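Local coordinates for inorganic pyrophosphatase (Helicobacter pylori, PDB 2BQX), which probably catalyses the magnesium-dependent hydrolysis of inorganic diphosphate to two phosphate ions, working as a homohexamer, at residues V18-K23 with Y54-N59; G90-E95 with V149-F154. One frame throughout, in Å; residues are numbered along the deposited sequence.

Contact 1 of 2, residues V18-K23 with Y54-N59; sequences VIEISK and YGFVPN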
loop_
_atom_site.group_PDB
_atom_site.type_symbol
_atom_site.label_atom_id
_atom_site.label_comp_id
_atom_site.label_asym_id
_atom_site.label_seq_id
_atom_site.Cartn_x
_atom_site.Cartn_y
_atom_site.Cartn_z
ATOM N N VAL A 18 -16.280 -1.528 18.241
ATOM C CA VAL A 18 -15.520 -2.663 17.742
ATOM C C VAL A 18 -15.489 -2.514 16.228
ATOM O O VAL A 18 -16.523 -2.575 15.569
ATOM C CB VAL A 18 -16.195 -4.005 18.109
ATOM C CG1 VAL A 18 -15.437 -5.160 17.478
ATOM C CG2 VAL A 18 -16.224 -4.168 19.624
ATOM N N ILE A 19 -14.297 -2.300 15.683
ATOM C CA ILE A 19 -14.128 -2.118 14.247
ATOM C C ILE A 19 -14.243 -3.424 13.471
ATOM O O ILE A 19 -13.574 -4.400 13.794
ATOM C CB ILE A 19 -12.747 -1.508 13.937
ATOM C CG1 ILE A 19 -12.558 -0.210 14.724
ATOM C CG2 ILE A 19 -12.623 -1.255 12.446
ATOM C CD1 ILE A 19 -13.575 0.860 14.410
ATOM N N GLU A 20 -15.081 -3.434 12.443
ATOM C CA GLU A 20 -15.254 -4.620 11.617
ATOM C C GLU A 20 -14.829 -4.348 10.178
ATOM O O GLU A 20 -14.571 -5.276 9.414
ATOM C CB GLU A 20 -16.714 -5.070 11.623
ATOM C CG GLU A 20 -17.208 -5.571 12.964
ATOM C CD GLU A 20 -18.677 -5.928 12.924
ATOM O OE1 GLU A 20 -19.477 -5.052 12.542
ATOM O OE2 GLU A 20 -19.028 -7.076 13.272
ATOM N N ILE A 21 -14.778 -3.071 9.808
ATOM C CA ILE A 21 -14.388 -2.681 8.460
ATOM C C ILE A 21 -13.405 -1.526 8.557
ATOM O O ILE A 21 -13.679 -0.535 9.223
ATOM C CB ILE A 21 -15.595 -2.213 7.628
ATOM C CG1 ILE A 21 -16.707 -3.265 7.683
ATOM C CG2 ILE A 21 -15.153 -1.960 6.190
ATOM C CD1 ILE A 21 -17.973 -2.850 6.975
ATOM N N SER A 22 -12.261 -1.664 7.899
ATOM C CA SER A 22 -11.237 -0.625 7.930
ATOM C C SER A 22 -11.472 0.385 6.812
ATOM O O SER A 22 -11.852 0.012 5.698
ATOM C CB SER A 22 -9.851 -1.264 7.786
ATOM O OG SER A 22 -8.830 -0.344 8.114
ATOM N N LYS A 23 -11.256 1.662 7.110
ATOM C CA LYS A 23 -11.445 2.715 6.110
ATOM C C LYS A 23 -10.684 2.360 4.828
ATOM O O LYS A 23 -9.571 1.838 4.889
ATOM C CB LYS A 23 -10.935 4.060 6.654
ATOM C CG LYS A 23 -11.196 5.233 5.722
ATOM C CD LYS A 23 -10.589 6.525 6.243
ATOM C CE LYS A 23 -10.963 7.692 5.342
ATOM N NZ LYS A 23 -10.237 8.936 5.731
ATOM N N TYR A 54 -15.688 1.244 10.200
ATOM C CA TYR A 54 -17.047 0.829 10.516
ATOM C C TYR A 54 -17.088 -0.272 11.570
ATOM O O TYR A 54 -16.293 -1.206 11.521
ATOM C CB TYR A 54 -17.686 0.331 9.221
ATOM C CG TYR A 54 -19.138 -0.047 9.314
ATOM C CD1 TYR A 54 -19.545 -1.245 9.912
ATOM C CD2 TYR A 54 -20.113 0.791 8.786
ATOM C CE1 TYR A 54 -20.899 -1.588 9.975
ATOM C CE2 TYR A 54 -21.453 0.460 8.841
ATOM C CZ TYR A 54 -21.841 -0.724 9.435
ATOM O OH TYR A 54 -23.181 -1.021 9.478
ATOM N N GLY A 55 -18.023 -0.172 12.510
ATOM C CA GLY A 55 -18.116 -1.193 13.536
ATOM C C GLY A 55 -19.426 -1.166 14.301
ATOM O O GLY A 55 -20.427 -0.637 13.820
ATOM N N PHE A 56 -19.424 -1.736 15.498
ATOM C CA PHE A 56 -20.636 -1.759 16.310
ATOM C C PHE A 56 -20.319 -1.455 17.766
ATOM O O PHE A 56 -19.167 -1.550 18.198
ATOM C CB PHE A 56 -21.315 -3.131 16.202
ATOM C CG PHE A 56 -20.550 -4.244 16.868
ATOM C CD1 PHE A 56 -20.673 -4.468 18.241
ATOM C CD2 PHE A 56 -19.680 -5.047 16.131
ATOM C CE1 PHE A 56 -19.942 -5.469 18.866
ATOM C CE2 PHE A 56 -18.945 -6.051 16.748
ATOM C CZ PHE A 56 -19.074 -6.265 18.120
ATOM N N VAL A 57 -21.349 -1.091 18.523
ATOM C CA VAL A 57 -21.185 -0.795 19.939
ATOM C C VAL A 57 -21.653 -2.012 20.719
ATOM O O VAL A 57 -22.818 -2.396 20.642
ATOM C CB VAL A 57 -22.033 0.415 20.371
ATOM C CG1 VAL A 57 -21.708 0.770 21.810
ATOM C CG2 VAL A 57 -21.779 1.595 19.448
ATOM N N PRO A 58 -20.745 -2.643 21.477
ATOM C CA PRO A 58 -21.067 -3.828 22.274
ATOM C C PRO A 58 -22.188 -3.596 23.277
ATOM O O PRO A 58 -22.403 -2.477 23.744
ATOM C CB PRO A 58 -19.753 -4.138 22.987
ATOM C CG PRO A 58 -18.724 -3.598 22.063
ATOM C CD PRO A 58 -19.323 -2.289 21.626
ATOM N N ASN A 59 -22.896 -4.668 23.605
ATOM C CA ASN A 59 -23.972 -4.609 24.588
ATOM C C ASN A 59 -25.057 -3.598 24.266
ATOM O O ASN A 59 -25.511 -2.857 25.137
ATOM C CB ASN A 59 -23.383 -4.314 25.966
ATOM C CG ASN A 59 -22.283 -5.279 26.336
ATOM O OD1 ASN A 59 -22.471 -6.494 26.284
ATOM N ND2 ASN A 59 -21.123 -4.746 26.709
#

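Contact 2 of 2, residues G90-E95 with V149-F154; sequences GVLNME and VKVKGF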
loop_
_atom_site.group_PDB
_atom_site.type_symbol
_atom_site.label_atom_id
_atom_site.label_comp_id
_atom_site.label_asym_id
_atom_site.label_seq_id
_atom_site.Cartn_x
_atom_site.Cartn_y
_atom_site.Cartn_z
ATOM N N GLY A 90 -23.226 12.607 15.491
ATOM C CA GLY A 90 -24.436 12.541 14.685
ATOM C C GLY A 90 -24.904 11.135 14.356
ATOM O O GLY A 90 -24.395 10.159 14.902
ATOM N N VAL A 91 -25.891 11.034 13.470
ATOM C CA VAL A 91 -26.418 9.741 13.053
ATOM C C VAL A 91 -26.942 9.816 11.619
ATOM O O VAL A 91 -27.469 10.846 11.189
ATOM C CB VAL A 91 -27.556 9.255 14.005
ATOM C CG1 VAL A 91 -28.708 10.251 14.004
ATOM C CG2 VAL A 91 -28.044 7.877 13.576
ATOM N N LEU A 92 -26.763 8.728 10.873
ATOM C CA LEU A 92 -27.226 8.643 9.489
ATOM C C LEU A 92 -28.397 7.668 9.414
ATOM O O LEU A 92 -28.266 6.493 9.764
ATOM C CB LEU A 92 -26.095 8.163 8.566
ATOM C CG LEU A 92 -26.440 7.931 7.089
ATOM C CD1 LEU A 92 -27.036 9.191 6.479
ATOM C CD2 LEU A 92 -25.183 7.520 6.335
ATOM N N ASN A 93 -29.539 8.164 8.956
ATOM C CA ASN A 93 -30.748 7.353 8.840
ATOM C C ASN A 93 -30.953 6.861 7.410
ATOM O O ASN A 93 -30.825 7.626 6.457
ATOM C CB ASN A 93 -31.954 8.185 9.285
ATOM C CG ASN A 93 -31.862 8.614 10.738
ATOM O OD1 ASN A 93 -32.238 9.732 11.094
ATOM N ND2 ASN A 93 -31.368 7.724 11.586
ATOM N N MET A 94 -31.277 5.582 7.262
ATOM C CA MET A 94 -31.497 5.011 5.943
ATOM C C MET A 94 -32.486 3.857 5.997
ATOM O O MET A 94 -32.713 3.253 7.049
ATOM C CB MET A 94 -30.176 4.508 5.356
ATOM C CG MET A 94 -29.486 3.450 6.208
ATOM S SD MET A 94 -27.845 3.034 5.569
ATOM C CE MET A 94 -26.959 4.493 6.014
ATOM N N GLU A 95 -33.059 3.545 4.846
ATOM C CA GLU A 95 -34.010 2.454 4.742
ATOM C C GLU A 95 -33.466 1.426 3.763
ATOM O O GLU A 95 -32.999 1.791 2.682
ATOM C CB GLU A 95 -35.352 2.977 4.222
ATOM C CG GLU A 95 -36.433 1.914 4.128
ATOM C CD GLU A 95 -37.564 2.305 3.201
ATOM O OE1 GLU A 95 -37.636 3.490 2.803
ATOM O OE2 GLU A 95 -38.384 1.422 2.867
ATOM N N VAL A 149 -30.664 0.373 -0.721
ATOM C CA VAL A 149 -30.596 1.329 0.371
ATOM C C VAL A 149 -31.077 2.705 -0.066
ATOM O O VAL A 149 -30.640 3.227 -1.092
ATOM C CB VAL A 149 -29.146 1.491 0.901
ATOM C CG1 VAL A 149 -29.129 2.480 2.061
ATOM C CG2 VAL A 149 -28.593 0.144 1.349
ATOM N N LYS A 150 -31.992 3.279 0.709
ATOM C CA LYS A 150 -32.496 4.620 0.442
ATOM C C LYS A 150 -32.093 5.456 1.644
ATOM O O LYS A 150 -32.660 5.307 2.725
ATOM C CB LYS A 150 -34.021 4.635 0.311
ATOM C CG LYS A 150 -34.577 3.991 -0.951
ATOM C CD LYS A 150 -36.099 4.140 -0.980
ATOM C CE LYS A 150 -36.705 3.596 -2.267
ATOM N NZ LYS A 150 -36.573 2.113 -2.397
ATOM N N VAL A 151 -31.108 6.327 1.461
ATOM C CA VAL A 151 -30.633 7.170 2.548
ATOM C C VAL A 151 -31.567 8.346 2.798
ATOM O O VAL A 151 -31.978 9.030 1.862
ATOM C CB VAL A 151 -29.225 7.718 2.238
ATOM C CG1 VAL A 151 -28.723 8.540 3.408
ATOM C CG2 VAL A 151 -28.276 6.570 1.941
ATOM N N LYS A 152 -31.904 8.587 4.062
ATOM C CA LYS A 152 -32.790 9.697 4.392
ATOM C C LYS A 152 -31.982 10.969 4.613
ATOM O O LYS A 152 -32.232 11.991 3.978
ATOM C CB LYS A 152 -33.605 9.378 5.648
ATOM C CG LYS A 152 -34.375 8.069 5.572
ATOM C CD LYS A 152 -35.315 8.030 4.373
ATOM C CE LYS A 152 -36.018 6.688 4.284
ATOM N NZ LYS A 152 -36.861 6.570 3.064
ATOM N N GLY A 153 -31.006 10.896 5.514
ATOM C CA GLY A 153 -30.182 12.056 5.805
ATOM C C GLY A 153 -29.529 11.945 7.164
ATOM O O GLY A 153 -29.712 10.947 7.863
ATOM N N PHE A 154 -28.760 12.964 7.541
ATOM C CA PHE A 154 -28.081 12.978 8.832
ATOM C C PHE A 154 -28.834 13.792 9.875
ATOM O O PHE A 154 -29.534 14.749 9.544
ATOM C CB PHE A 154 -26.685 13.593 8.709
ATOM C CG PHE A 154 -25.736 12.802 7.861
ATOM C CD1 PHE A 154 -25.711 12.965 6.482
ATOM C CD2 PHE A 154 -24.846 11.910 8.449
ATOM C CE1 PHE A 154 -24.809 12.249 5.695
ATOM C CE2 PHE A 154 -23.940 11.188 7.673
ATOM C CZ PHE A 154 -23.921 11.361 6.295
#

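Contact 1 of 2, residues V18-K23 with Y54-N59
F56 CG stands between its own backbone N and carbonyl carbon (chi1 69°), which brings the ring beside V18 on the same face of the sheet. V18 CB then sits over one face of the ring, offset toward the rim and 3.9 Å from its centroid, a CH-pi contact. With CG1 anti to the backbone N, the other methyl, CG2, is left to touch P58 CG at 3.5 Å. The carboxylate of E20 reaches the same ring at its edge, in plane, with CD 3.5 Å from F56 CD2, and the two flat groups are turned 73° apart; E20 OE2 is held by the backbone N of L31. Further along, I21 and Y54 lie side by side and point the same way, CB against CB at 3.7 Å, while I21 CD1 approaches the ring of Y54 obliquely.

The backbone between these pairs illustrates the classic beta bulge. E20 and I21 both face Y54, and Y54 O accepts two bonds, from E20 N at 2.7 Å and from I21 N at 3.0 Å, the first in the carbonyl plane and the second tilted from it. Y54 N returns a bond to I21 O, and V18 and F56 exchange a reciprocal pair. G55 has no side chain, and its CA lies 2.9 Å from V18 O, a CA-H...O contact.

Y54, a predicted substrate-binding residue, gives its hydroxyl a hydrogen bond partner in K103. The antiparallel strands 14-21 and 53-56 are neighbours in the mixed sheet, probably the five-stranded barrel core of this pyrophosphatase family, where G55 also bonds to A70 of strand 69-72, and strand 27-31 packs against V18, E20, I21 and F56.

Contact 2 of 2, residues G90-E95 with V149-F154
L92 places CD1 squarely over the centre of the F154 ring, 3.7 Å from its centroid and only 6° off the ring normal, a CH-pi contact. The same methyl touches V151 CG1 at 3.6 Å. On this face of the sheet M94 follows, its SD brushing V149 CG1 at 3.8 Å. The other face carries a salt bridge: K152, bent at chi2 (-57°), brings NZ to 3.2 Å from E95 OE1, meeting it nearly along the C-O bond.

Behind these side chains stands an antiparallel backbone with a classic beta bulge, in which K152 and G153 both face N93. N93 O takes a bond from K152 N at 2.8 Å and a weak one from G153 N, while N93 N donates to G153 O. Beyond the bulge E95 and K150 bond reciprocally.

Farther out, E138 accepts a hydrogen bond from V151 N. Strand 149-156 thus adds to the curled sheet, probably the barrel core of soluble pyrophosphatases, along strand 83-96. Helix 127-139 covers the face of L92, M94 and V151 through I133, F137 and K134, and strand 99-108 flanks strand 83-96 on its other edge, bonding L92 to K103 and M94 to D101.

Contact 1 and contact 2 come in series along the chain, the first closing before the second opens, with centres 18 Å apart and nearest atoms about 7 Å apart, so they do not touch. Both belong to one mixed sheet: strand 14-21 of contact 1 is an antiparallel neighbour of strand 83-96 of contact 2. Strand 83-96 pairs with 14-21, 99-108 and 149-156, so one long strand connects the two contacts through the sheet. Contact 1 contributes Y54 to the probable active site; contact 2 lies beside that site, with M94 near D101, a predicted magnesium ligand, and V149 near Y140, a predicted substrate residue.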